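Local coordinates for protein 16S rRNA methyltransferase (Streptomyces sp. DSM 40477, PDB 3MQ2) that methylates the N1 position of adenine 1408 in 16S rRNA, using S-adenosyl-L-methionine, and so confers resistance to aminoglycosides such as kanamycin, neomycin and apramycin, at residues D28-D33 with S97-L102; R52-L57 with P81-L86; M122-A127 with A172-K177; W176-C181 with L210-T215. All coordinates share one frame; numbering follows the deposited sequence. Where two conformers were deposited one is given.

Interaction 1 (D28-D33 with S97-L102); sequences DDVVLD and SGVGEL
Val30 O receives the amide of Gly100, and Leu32 N in turn reaches across to Glu101 O; these two backbone bonds fix the pairing of 28-33 with 97-102. Gly100 N lies 2.9 Å from Val30 O, in the carbonyl plane, while the bond from Glu101 N to the same oxygen is weak. The second strong bond, Leu32 N to Glu101 O, measures 2.8 Å, and its C=O...N angle of 164° is nearly linear. Val31 CA also approaches Glu101 O, and past this bond Leu102 CA approaches Leu32 O, as CA-H...O contacts.

The bridges Val31-Glu101 and Leu32-Leu102 are parallel. They join strands 29-34 and 99-105 at the centre of the Rossmann-like methyltransferase sheet, where the strand order 3-2-1-4-5-7-6 places the first strand beside the fourth.

Apolar contacts gather on the face of Leu32 and Leu102, whose side chains run side by side, with Leu32 CD2 3.8 Å from Leu102 CD1. Val99 CG1 sits against Leu32 CB at the same separation; its CG2 meets Val30 CG1 at 4.1 Å, the two valines crossing at about a right angle.

Charged groups mark the other features. Asp29, with CG anti to its N (chi1 -155°), swings its carboxylate over Gly100, OD1 being 3.6 Å from Gly100 CA, and is held by a salt bridge to Arg131. The extended Glu101 lies alongside Val31 and forms a salt bridge with Arg52.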
loop_
_atom_site.group_PDB
_atom_site.type_symbol
_atom_site.label_atom_id
_atom_site.label_comp_id
_atom_site.label_asym_id
_atom_site.label_seq_id
_atom_site.Cartn_x
_atom_site.Cartn_y
_atom_site.Cartn_z
ATOM N N ASP A 28 -15.354 0.238 -11.619
ATOM C CA ASP A 28 -16.291 0.281 -10.506
ATOM C C ASP A 28 -15.706 1.007 -9.306
ATOM O O ASP A 28 -16.424 1.676 -8.564
ATOM C CB ASP A 28 -16.700 -1.135 -10.097
ATOM C CG ASP A 28 -17.592 -1.802 -11.123
ATOM O OD1 ASP A 28 -18.141 -1.084 -11.987
ATOM O OD2 ASP A 28 -17.753 -3.039 -11.057
ATOM N N ASP A 29 -14.399 0.874 -9.113
ATOM C CA ASP A 29 -13.760 1.443 -7.934
ATOM C C ASP A 29 -12.251 1.500 -8.134
ATOM O O ASP A 29 -11.730 0.962 -9.106
ATOM C CB ASP A 29 -14.098 0.600 -6.708
ATOM C CG ASP A 29 -14.014 1.385 -5.408
ATOM O OD1 ASP A 29 -13.720 2.604 -5.446
ATOM O OD2 ASP A 29 -14.257 0.774 -4.346
ATOM N N VAL A 30 -11.562 2.152 -7.208
ATOM C CA VAL A 30 -10.110 2.283 -7.302
ATOM C C VAL A 30 -9.451 1.697 -6.058
ATOM O O VAL A 30 -9.900 1.942 -4.935
ATOM C CB VAL A 30 -9.685 3.760 -7.460
ATOM C CG1 VAL A 30 -8.169 3.892 -7.409
ATOM C CG2 VAL A 30 -10.222 4.343 -8.766
ATOM N N VAL A 31 -8.388 0.920 -6.268
ATOM C CA VAL A 31 -7.560 0.390 -5.188
ATOM C C VAL A 31 -6.207 1.058 -5.313
ATOM O O VAL A 31 -5.717 1.191 -6.416
ATOM C CB VAL A 31 -7.355 -1.133 -5.357
ATOM C CG1 VAL A 31 -6.402 -1.688 -4.306
ATOM C CG2 VAL A 31 -8.696 -1.867 -5.302
ATOM N N LEU A 32 -5.622 1.491 -4.199
ATOM C CA LEU A 32 -4.314 2.155 -4.224
ATOM C C LEU A 32 -3.318 1.400 -3.354
ATOM O O LEU A 32 -3.602 1.134 -2.188
ATOM C CB LEU A 32 -4.444 3.588 -3.704
ATOM C CG LEU A 32 -3.140 4.375 -3.557
ATOM C CD1 LEU A 32 -2.499 4.599 -4.924
ATOM C CD2 LEU A 32 -3.396 5.710 -2.882
ATOM N N ASP A 33 -2.158 1.062 -3.916
ATOM C CA ASP A 33 -1.081 0.447 -3.142
ATOM C C ASP A 33 0.019 1.492 -2.950
ATOM O O ASP A 33 0.585 1.974 -3.926
ATOM C CB ASP A 33 -0.517 -0.782 -3.868
ATOM C CG ASP A 33 0.412 -1.615 -2.990
ATOM O OD1 ASP A 33 0.239 -1.592 -1.756
ATOM O OD2 ASP A 33 1.309 -2.304 -3.525
ATOM N N SER A 97 -8.439 11.014 -5.907
ATOM C CA SER A 97 -9.583 11.266 -5.053
ATOM C C SER A 97 -10.513 10.067 -5.096
ATOM O O SER A 97 -10.570 9.359 -6.098
ATOM C CB SER A 97 -10.332 12.509 -5.528
ATOM O OG SER A 97 -10.685 12.361 -6.891
ATOM N N GLY A 98 -11.218 9.838 -3.998
ATOM C CA GLY A 98 -12.228 8.795 -3.929
ATOM C C GLY A 98 -11.743 7.354 -4.019
ATOM O O GLY A 98 -12.499 6.468 -4.419
ATOM N N VAL A 99 -10.492 7.106 -3.654
ATOM C CA VAL A 99 -9.990 5.730 -3.585
ATOM C C VAL A 99 -10.888 4.914 -2.644
ATOM O O VAL A 99 -11.315 5.421 -1.612
ATOM C CB VAL A 99 -8.530 5.699 -3.092
ATOM C CG1 VAL A 99 -8.093 4.266 -2.787
ATOM C CG2 VAL A 99 -7.597 6.357 -4.124
ATOM N N GLY A 100 -11.174 3.659 -3.004
ATOM C CA GLY A 100 -12.076 2.820 -2.224
ATOM C C GLY A 100 -11.415 1.762 -1.364
ATOM O O GLY A 100 -12.044 1.186 -0.469
ATOM N N GLU A 101 -10.144 1.493 -1.639
ATOM C CA GLU A 101 -9.396 0.498 -0.879
ATOM C C GLU A 101 -7.929 0.892 -0.936
ATOM O O GLU A 101 -7.406 1.204 -2.011
ATOM C CB GLU A 101 -9.619 -0.889 -1.479
ATOM C CG GLU A 101 -8.783 -1.998 -0.840
ATOM C CD GLU A 101 -9.275 -3.380 -1.224
ATOM O OE1 GLU A 101 -8.517 -4.356 -1.052
ATOM O OE2 GLU A 101 -10.427 -3.493 -1.692
ATOM N N LEU A 102 -7.294 0.925 0.230
ATOM C CA LEU A 102 -5.919 1.382 0.365
ATOM C C LEU A 102 -5.064 0.288 1.005
ATOM O O LEU A 102 -5.431 -0.256 2.049
ATOM C CB LEU A 102 -5.891 2.623 1.247
ATOM C CG LEU A 102 -4.512 3.167 1.592
ATOM C CD1 LEU A 102 -3.920 3.827 0.359
ATOM C CD2 LEU A 102 -4.633 4.170 2.729
#

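Interaction 2 (R52-L57 with P81-L86); sequences RLVVAL and PNLLYL
Val54, Ala56 and Leu84 carry the tight middle of this contact, where strands 52-57 and 83-86 run parallel, their axes 4.6 Å apart and 19° from alignment. Three backbone bonds alternate in direction: Leu84 N to Val54 O, Ala56 N to Leu84 O and Leu86 N to Ala56 O, the last at 2.8 Å. In each the donor lies close to the line of the acceptor's C=O bond, evidence of a regular register.

Packing differs between the two faces. Beside Val55 and Leu86 the branches cross obliquely, and Val55 CG1 touches Leu86 CD1 at 3.6 Å; Leu86 gains this position because its CG stands beside its own N (chi1 -60°), with CD1 turned back toward Val55. On the face of Val54 and Ala56, Val54 CG1 meets Leu83 CD1 at 3.9 Å, and the small Ala56 CB comes equally near to Tyr85 CD1.

Looseness is confined to exposed Pro81 and to the Arg52 side chain, which leaves the backbone away from 81-86 and bonds Asn49. Between them, buried Asn82 holds the start of the pairing: ND2 bonds Arg52 O at 3.0 Å, the oxygen lying near the plane of the Asn82 amide, and also bonds Ala46 O, while Val54 N binds Asn82 O.

These strands belong to the beta-alpha-beta unit completed by helix 65-71, against which Leu83 and Tyr85 pack. Helix 40-48 lies against Val54 and Ala56, strand 29-34 flanks 52-58, and the Leu57 side chain approaches within about 5 Å of the bound S-adenosyl-L-homocysteine.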
loop_
_atom_site.group_PDB
_atom_site.type_symbol
_atom_site.label_atom_id
_atom_site.label_comp_id
_atom_site.label_asym_id
_atom_site.label_seq_id
_atom_site.Cartn_x
_atom_site.Cartn_y
_atom_site.Cartn_z
ATOM N N ARG A 52 -11.990 -3.260 -11.321
ATOM C CA ARG A 52 -11.473 -2.157 -10.518
ATOM C C ARG A 52 -10.177 -1.640 -11.110
ATOM O O ARG A 52 -9.427 -2.394 -11.734
ATOM C CB ARG A 52 -11.268 -2.601 -9.072
ATOM C CG ARG A 52 -12.507 -3.268 -8.501
ATOM C CD ARG A 52 -12.165 -4.198 -7.358
ATOM N NE ARG A 52 -11.950 -3.452 -6.130
ATOM C CZ ARG A 52 -11.622 -3.999 -4.968
ATOM N NH1 ARG A 52 -11.462 -5.314 -4.866
ATOM N NH2 ARG A 52 -11.451 -3.226 -3.908
ATOM N N LEU A 53 -9.939 -0.343 -10.944
ATOM C CA LEU A 53 -8.694 0.270 -11.386
ATOM C C LEU A 53 -7.707 0.213 -10.239
ATOM O O LEU A 53 -8.016 0.648 -9.136
ATOM C CB LEU A 53 -8.933 1.721 -11.796
ATOM C CG LEU A 53 -7.704 2.538 -12.182
ATOM C CD1 LEU A 53 -6.963 1.876 -13.317
ATOM C CD2 LEU A 53 -8.108 3.978 -12.550
ATOM N N VAL A 54 -6.521 -0.325 -10.493
ATOM C CA VAL A 54 -5.518 -0.465 -9.435
ATOM C C VAL A 54 -4.402 0.515 -9.699
ATOM O O VAL A 54 -3.817 0.505 -10.778
ATOM C CB VAL A 54 -4.936 -1.899 -9.378
ATOM C CG1 VAL A 54 -3.886 -2.024 -8.255
ATOM C CG2 VAL A 54 -6.072 -2.914 -9.177
ATOM N N VAL A 55 -4.133 1.374 -8.719
ATOM C CA VAL A 55 -3.072 2.366 -8.821
ATOM C C VAL A 55 -2.011 1.986 -7.798
ATOM O O VAL A 55 -2.336 1.637 -6.665
ATOM C CB VAL A 55 -3.604 3.791 -8.521
ATOM C CG1 VAL A 55 -2.490 4.832 -8.657
ATOM C CG2 VAL A 55 -4.756 4.138 -9.468
ATOM N N ALA A 56 -0.744 2.038 -8.186
ATOM C CA ALA A 56 0.314 1.681 -7.249
ATOM C C ALA A 56 1.428 2.680 -7.378
ATOM O O ALA A 56 1.761 3.103 -8.476
ATOM C CB ALA A 56 0.834 0.268 -7.517
ATOM N N LEU A 57 1.997 3.085 -6.253
ATOM C CA LEU A 57 3.052 4.082 -6.333
ATOM C C LEU A 57 4.240 3.727 -5.459
ATOM O O LEU A 57 4.126 2.948 -4.496
ATOM C CB LEU A 57 2.513 5.470 -6.001
ATOM C CG LEU A 57 1.737 5.620 -4.699
ATOM C CD1 LEU A 57 2.706 5.849 -3.563
ATOM C CD2 LEU A 57 0.759 6.781 -4.798
ATOM N N PRO A 81 -5.078 -3.532 -18.528
ATOM C CA PRO A 81 -5.576 -2.175 -18.768
ATOM C C PRO A 81 -5.927 -1.442 -17.482
ATOM O O PRO A 81 -5.999 -0.215 -17.486
ATOM C CB PRO A 81 -6.868 -2.427 -19.551
ATOM C CG PRO A 81 -7.357 -3.732 -19.008
ATOM C CD PRO A 81 -6.105 -4.553 -18.807
ATOM N N ASN A 82 -6.143 -2.190 -16.406
ATOM C CA ASN A 82 -6.666 -1.626 -15.160
ATOM C C ASN A 82 -5.595 -1.464 -14.092
ATOM O O ASN A 82 -5.864 -1.609 -12.905
ATOM C CB ASN A 82 -7.800 -2.495 -14.613
ATOM C CG ASN A 82 -7.344 -3.909 -14.266
ATOM O OD1 ASN A 82 -6.453 -4.466 -14.914
ATOM N ND2 ASN A 82 -7.955 -4.495 -13.241
ATOM N N LEU A 83 -4.381 -1.166 -14.528
ATOM C CA LEU A 83 -3.238 -1.077 -13.627
ATOM C C LEU A 83 -2.369 0.110 -14.026
ATOM O O LEU A 83 -1.969 0.248 -15.182
ATOM C CB LEU A 83 -2.433 -2.376 -13.695
ATOM C CG LEU A 83 -1.174 -2.487 -12.834
ATOM C CD1 LEU A 83 -1.471 -2.179 -11.359
ATOM C CD2 LEU A 83 -0.598 -3.898 -12.988
ATOM N N LEU A 84 -2.082 0.964 -13.056
ATOM C CA LEU A 84 -1.332 2.175 -13.297
ATOM C C LEU A 84 -0.270 2.317 -12.213
ATOM O O LEU A 84 -0.591 2.343 -11.028
ATOM C CB LEU A 84 -2.293 3.369 -13.262
ATOM C CG LEU A 84 -1.703 4.768 -13.261
ATOM C CD1 LEU A 84 -1.006 5.036 -14.580
ATOM C CD2 LEU A 84 -2.821 5.786 -13.034
ATOM N N TYR A 85 0.993 2.385 -12.627
ATOM C CA TYR A 85 2.101 2.618 -11.707
ATOM C C TYR A 85 2.508 4.089 -11.744
ATOM O O TYR A 85 2.700 4.664 -12.821
ATOM C CB TYR A 85 3.300 1.741 -12.086
ATOM C CG TYR A 85 3.056 0.279 -11.820
ATOM C CD1 TYR A 85 3.171 -0.234 -10.542
ATOM C CD2 TYR A 85 2.683 -0.584 -12.849
ATOM C CE1 TYR A 85 2.941 -1.575 -10.291
ATOM C CE2 TYR A 85 2.439 -1.920 -12.610
ATOM C CZ TYR A 85 2.569 -2.406 -11.327
ATOM O OH TYR A 85 2.335 -3.735 -11.081
ATOM N N LEU A 86 2.648 4.693 -10.566
ATOM C CA LEU A 86 2.968 6.118 -10.466
ATOM C C LEU A 86 4.214 6.343 -9.617
ATOM O O LEU A 86 4.496 5.598 -8.687
ATOM C CB LEU A 86 1.797 6.880 -9.825
ATOM C CG LEU A 86 0.455 6.811 -10.547
ATOM C CD1 LEU A 86 -0.581 7.673 -9.812
ATOM C CD2 LEU A 86 0.567 7.273 -12.004
#

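Interaction 3 (M122-A127 with A172-K177); sequences MLRGMA and AEAGWK
Leu123 O is gripped by two donors: the amide of Ala127, through the ordinary helical bond, and the indole of Trp176, whose NE1 lies 2.9 Å away with an N-H...O angle of 150°. They arrive from opposite faces of the carbonyl plane. The indole nitrogen stands well above that plane, with a C=O...N angle of only 114°, as expected for a donor that reaches a helical carbonyl from the flank.

The same residue supplies the apolar half of the contact. Leu123 CD2 rests over the six-membered ring of Trp176, 3.6 Å from its centroid and 15° off the normal, a CH-pi contact. Met126 CB approaches the ring at its edge, in plane, 3.9 Å from CZ2, and Ala127 CB comes to 3.6 Å from NE1. Phe136 and Tyr171 also meet this indole. Ala174 CB packs on Leu123 CB at 3.6 Å.

On the solvent side, Arg124 stretches its chain from CG to NE along Ala174, with Ala174 O 3.6 Å from CG. Its NH2 then donates to Glu173 O at 3.0 Å, an oxygen lying at the guanidinium edge. Glu173 lies in the region of the last turn of helix 160-173, before Gly175, whose positive phi belongs to a Schellman motif that turns the chain into strand 176-184.

The contact thus ties helix 121-128 to this helix-to-strand turn. A buried indole N-H is satisfied by a carbonyl already used inside the helix, and an arginine bonds the backbone of the ending helix; since that helix end carries partial negative charge, the cationic group is probably favoured there.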
loop_
_atom_site.group_PDB
_atom_site.type_symbol
_atom_site.label_atom_id
_atom_site.label_comp_id
_atom_site.label_asym_id
_atom_site.label_seq_id
_atom_site.Cartn_x
_atom_site.Cartn_y
_atom_site.Cartn_z
ATOM N N MET A 122 0.934 11.934 7.948
ATOM C CA MET A 122 0.970 11.024 6.809
ATOM C C MET A 122 -0.327 10.234 6.671
ATOM O O MET A 122 -0.832 10.061 5.565
ATOM C CB MET A 122 2.156 10.075 6.858
ATOM C CG MET A 122 2.309 9.322 5.537
ATOM S SD MET A 122 3.768 8.286 5.494
ATOM C CE MET A 122 5.037 9.497 5.226
ATOM N N LEU A 123 -0.849 9.735 7.787
ATOM C CA LEU A 123 -2.128 9.012 7.755
ATOM C C LEU A 123 -3.235 9.903 7.195
ATOM O O LEU A 123 -4.078 9.462 6.409
ATOM C CB LEU A 123 -2.506 8.497 9.148
ATOM C CG LEU A 123 -1.663 7.323 9.647
ATOM C CD1 LEU A 123 -1.866 7.086 11.148
ATOM C CD2 LEU A 123 -2.034 6.084 8.844
ATOM N N ARG A 124 -3.225 11.169 7.593
ATOM C CA ARG A 124 -4.219 12.110 7.079
ATOM C C ARG A 124 -4.069 12.351 5.586
ATOM O O ARG A 124 -5.064 12.517 4.879
ATOM C CB ARG A 124 -4.150 13.440 7.838
ATOM C CG ARG A 124 -4.706 13.343 9.246
ATOM C CD ARG A 124 -4.744 14.709 9.932
ATOM N NE ARG A 124 -5.300 14.610 11.279
ATOM C CZ ARG A 124 -4.938 15.376 12.302
ATOM N NH1 ARG A 124 -4.023 16.323 12.136
ATOM N NH2 ARG A 124 -5.500 15.203 13.492
ATOM N N GLY A 125 -2.828 12.381 5.106
ATOM C CA GLY A 125 -2.582 12.592 3.690
ATOM C C GLY A 125 -3.081 11.417 2.868
ATOM O O GLY A 125 -3.593 11.592 1.760
ATOM N N MET A 126 -2.919 10.208 3.406
ATOM C CA MET A 126 -3.396 9.020 2.718
ATOM C C MET A 126 -4.919 8.966 2.770
ATOM O O MET A 126 -5.566 8.618 1.780
ATOM C CB MET A 126 -2.760 7.756 3.306
ATOM C CG MET A 126 -1.320 7.559 2.817
ATOM S SD MET A 126 -0.611 5.962 3.297
ATOM C CE MET A 126 -0.421 6.242 5.057
ATOM N N ALA A 127 -5.488 9.334 3.912
ATOM C CA ALA A 127 -6.939 9.362 4.033
ATOM C C ALA A 127 -7.526 10.368 3.043
ATOM O O ALA A 127 -8.631 10.186 2.550
ATOM C CB ALA A 127 -7.371 9.695 5.465
ATOM N N ALA A 172 -7.521 6.841 14.935
ATOM C CA ALA A 172 -8.760 7.615 15.014
ATOM C C ALA A 172 -8.498 9.115 14.908
ATOM O O ALA A 172 -9.246 9.827 14.245
ATOM C CB ALA A 172 -9.519 7.304 16.305
ATOM N N GLU A 173 -7.439 9.587 15.561
ATOM C CA GLU A 173 -7.059 10.999 15.500
ATOM C C GLU A 173 -6.817 11.433 14.058
ATOM O O GLU A 173 -7.026 12.597 13.703
ATOM C CB GLU A 173 -5.787 11.248 16.310
ATOM C CG GLU A 173 -5.852 10.801 17.760
ATOM C CD GLU A 173 -4.495 10.849 18.442
ATOM O OE1 GLU A 173 -4.380 10.346 19.581
ATOM O OE2 GLU A 173 -3.542 11.389 17.838
ATOM N N ALA A 174 -6.375 10.492 13.230
ATOM C CA ALA A 174 -6.017 10.788 11.849
ATOM C C ALA A 174 -7.137 10.419 10.885
ATOM O O ALA A 174 -6.980 10.535 9.676
ATOM C CB ALA A 174 -4.729 10.067 11.465
ATOM N N GLY A 175 -8.263 9.963 11.425
ATOM C CA GLY A 175 -9.410 9.621 10.605
ATOM C C GLY A 175 -9.426 8.204 10.054
ATOM O O GLY A 175 -10.089 7.943 9.052
ATOM N N TRP A 176 -8.686 7.295 10.686
ATOM C CA TRP A 176 -8.744 5.876 10.336
ATOM C C TRP A 176 -9.405 5.085 11.453
ATOM O O TRP A 176 -8.990 5.169 12.603
ATOM C CB TRP A 176 -7.350 5.286 10.122
ATOM C CG TRP A 176 -6.565 5.854 8.968
ATOM C CD1 TRP A 176 -6.486 7.164 8.577
ATOM C CD2 TRP A 176 -5.730 5.111 8.074
ATOM N NE1 TRP A 176 -5.643 7.277 7.482
ATOM C CE2 TRP A 176 -5.169 6.028 7.156
ATOM C CE3 TRP A 176 -5.390 3.756 7.965
ATOM C CZ2 TRP A 176 -4.300 5.635 6.145
ATOM C CZ3 TRP A 176 -4.523 3.364 6.953
ATOM C CH2 TRP A 176 -3.991 4.300 6.056
ATOM N N LYS A 177 -10.430 4.315 11.106
ATOM C CA LYS A 177 -11.092 3.450 12.078
ATOM C C LYS A 177 -10.441 2.079 12.052
ATOM O O LYS A 177 -10.650 1.301 11.119
ATOM C CB LYS A 177 -12.585 3.330 11.776
ATOM C CG LYS A 177 -13.303 2.274 12.609
ATOM C CD LYS A 177 -13.023 2.450 14.093
ATOM C CE LYS A 177 -13.721 1.377 14.921
ATOM N NZ LYS A 177 -15.188 1.365 14.695
#

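Interaction 4 (W176-C181 with L210-T215)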
loop_
_atom_site.group_PDB
_atom_site.type_symbol
_atom_site.label_atom_id
_atom_site.label_comp_id
_atom_site.label_asym_id
_atom_site.label_seq_id
_atom_site.Cartn_x
_atom_site.Cartn_y
_atom_site.Cartn_z
ATOM N N TRP A 176 -8.686 7.295 10.686
ATOM C CA TRP A 176 -8.744 5.876 10.336
ATOM C C TRP A 176 -9.405 5.085 11.453
ATOM O O TRP A 176 -8.990 5.169 12.603
ATOM C CB TRP A 176 -7.350 5.286 10.122
ATOM C CG TRP A 176 -6.565 5.854 8.968
ATOM C CD1 TRP A 176 -6.486 7.164 8.577
ATOM C CD2 TRP A 176 -5.730 5.111 8.074
ATOM N NE1 TRP A 176 -5.643 7.277 7.482
ATOM C CE2 TRP A 176 -5.169 6.028 7.156
ATOM C CE3 TRP A 176 -5.390 3.756 7.965
ATOM C CZ2 TRP A 176 -4.300 5.635 6.145
ATOM C CZ3 TRP A 176 -4.523 3.364 6.953
ATOM C CH2 TRP A 176 -3.991 4.300 6.056
ATOM N N LYS A 177 -10.430 4.315 11.106
ATOM C CA LYS A 177 -11.092 3.450 12.078
ATOM C C LYS A 177 -10.441 2.079 12.052
ATOM O O LYS A 177 -10.650 1.301 11.119
ATOM C CB LYS A 177 -12.585 3.330 11.776
ATOM C CG LYS A 177 -13.303 2.274 12.609
ATOM C CD LYS A 177 -13.023 2.450 14.093
ATOM C CE LYS A 177 -13.721 1.377 14.921
ATOM N NZ LYS A 177 -15.188 1.365 14.695
ATOM N N LEU A 178 -9.638 1.792 13.076
ATOM C CA LEU A 178 -8.932 0.515 13.152
ATOM C C LEU A 178 -9.861 -0.543 13.724
ATOM O O LEU A 178 -10.149 -0.540 14.921
ATOM C CB LEU A 178 -7.666 0.639 14.006
ATOM C CG LEU A 178 -6.794 -0.618 14.099
ATOM C CD1 LEU A 178 -6.424 -1.149 12.716
ATOM C CD2 LEU A 178 -5.541 -0.334 14.917
ATOM N N ALA A 179 -10.329 -1.442 12.861
ATOM C CA ALA A 179 -11.371 -2.397 13.232
ATOM C C ALA A 179 -10.799 -3.739 13.652
ATOM O O ALA A 179 -11.384 -4.442 14.473
ATOM C CB ALA A 179 -12.330 -2.587 12.078
ATOM N N ASP A 180 -9.666 -4.110 13.069
ATOM C CA ASP A 180 -9.104 -5.417 13.341
ATOM C C ASP A 180 -7.586 -5.406 13.305
ATOM O O ASP A 180 -6.973 -4.708 12.496
ATOM C CB ASP A 180 -9.627 -6.438 12.341
ATOM C CG ASP A 180 -9.218 -7.849 12.697
ATOM O OD1 ASP A 180 -9.838 -8.438 13.613
ATOM O OD2 ASP A 180 -8.276 -8.369 12.066
ATOM N N CYS A 181 -6.987 -6.171 14.208
ATOM C CA CYS A 181 -5.543 -6.363 14.231
ATOM C C CYS A 181 -5.264 -7.843 14.432
ATOM O O CYS A 181 -5.709 -8.436 15.417
ATOM C CB CYS A 181 -4.908 -5.563 15.371
ATOM S SG CYS A 181 -5.356 -3.807 15.407
ATOM N N LEU A 210 1.915 -8.324 11.017
ATOM C CA LEU A 210 0.697 -7.990 11.743
ATOM C C LEU A 210 -0.182 -7.172 10.799
ATOM O O LEU A 210 0.244 -6.133 10.302
ATOM C CB LEU A 210 1.032 -7.134 12.968
ATOM C CG LEU A 210 -0.107 -6.721 13.897
ATOM C CD1 LEU A 210 -0.734 -7.968 14.506
ATOM C CD2 LEU A 210 0.402 -5.789 14.983
ATOM N N ALA A 211 -1.404 -7.644 10.553
ATOM C CA ALA A 211 -2.340 -6.956 9.661
ATOM C C ALA A 211 -3.290 -6.040 10.423
ATOM O O ALA A 211 -4.002 -6.481 11.319
ATOM C CB ALA A 211 -3.144 -7.968 8.844
ATOM N N LEU A 212 -3.294 -4.769 10.043
ATOM C CA LEU A 212 -4.217 -3.784 10.593
ATOM C C LEU A 212 -5.244 -3.482 9.521
ATOM O O LEU A 212 -4.886 -3.043 8.434
ATOM C CB LEU A 212 -3.464 -2.491 10.935
ATOM C CG LEU A 212 -2.222 -2.576 11.831
ATOM C CD1 LEU A 212 -1.556 -1.212 11.951
ATOM C CD2 LEU A 212 -2.567 -3.111 13.200
ATOM N N THR A 213 -6.526 -3.705 9.810
ATOM C CA THR A 213 -7.550 -3.401 8.818
ATOM C C THR A 213 -8.654 -2.536 9.410
ATOM O O THR A 213 -8.849 -2.483 10.625
ATOM C CB THR A 213 -8.168 -4.672 8.183
ATOM O OG1 THR A 213 -8.706 -5.523 9.208
ATOM C CG2 THR A 213 -7.113 -5.457 7.394
ATOM N N GLY A 214 -9.370 -1.855 8.534
ATOM C CA GLY A 214 -10.446 -0.996 8.978
ATOM C C GLY A 214 -10.969 -0.159 7.833
ATOM O O GLY A 214 -10.854 -0.534 6.660
ATOM N N THR A 215 -11.544 0.983 8.190
ATOM C CA THR A 215 -12.158 1.871 7.216
ATOM C C THR A 215 -11.702 3.298 7.471
ATOM O O THR A 215 -11.349 3.664 8.589
ATOM C CB THR A 215 -13.700 1.811 7.283
ATOM O OG1 THR A 215 -14.132 2.212 8.584
ATOM C CG2 THR A 215 -14.198 0.399 7.011
HETATM O O HOH W 1 -6.666 -7.264 10.276
#
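Thr213 and Thr215, which bury the most surface here, organise the antiparallel pairing of 176-181 with 210-215; Cys181 follows them. Thr215 forms a hydrogen-bonded pair with Lys177: Lys177 N reaches Thr215 O at 2.8 Å, and Thr215 N returns a bond to Lys177 O. Their side chains run together, Thr215 OG1 lying 3.7 Å from Lys177 CB.

Thr213 O accepts two amides, Ala179 N at 2.9 Å in the carbonyl plane and Asp180 N tilted 32° from it. Both residues therefore face Thr213, a classic beta bulge that shifts the register by one, in the edge strand 176-184 of the seven-stranded methyltransferase sheet. Thr213 N closes the pair by donating to Asp180 O.

The hydroxyl of Thr213, placed between its own N and carbonyl carbon (chi1 56°), lies alongside Asp180 CB. A water joins this hydroxyl to Ala211 O and to Asp180 OD2, 2.6 Å from the last; Asp180 also forms a salt bridge with Arg182.

On the other face Cys181 SG touches Leu212 CD2 at 3.6 Å, and Leu178 CD1 packs against Leu212 CB, while Tyr171 of helix 160-173 touches Leu212.

How the interactions relate
Following the chain from the N terminus, strand 29-34 is the first to find a distant partner: interaction 1 brings 97-102 back beside it across 63 intervening residues. Interaction 2 lies wholly within that span, pairing 52-57 with 81-86, and the two meet because strands 29-34 and 52-58 are sheet neighbours. Interaction 3 opens only after interaction 1 has closed, carrying helix 121-128 to the turn at 172-177. Interaction 4 starts where that one ends, sharing Trp176 and Lys177, and closes with 210-215 near the C terminus. Leu102 of interaction 1 touches Trp176, so central strand 99-105 packs against edge strand 176-184, whereas interactions 2 and 4 stay about 11 Å apart at their nearest atoms.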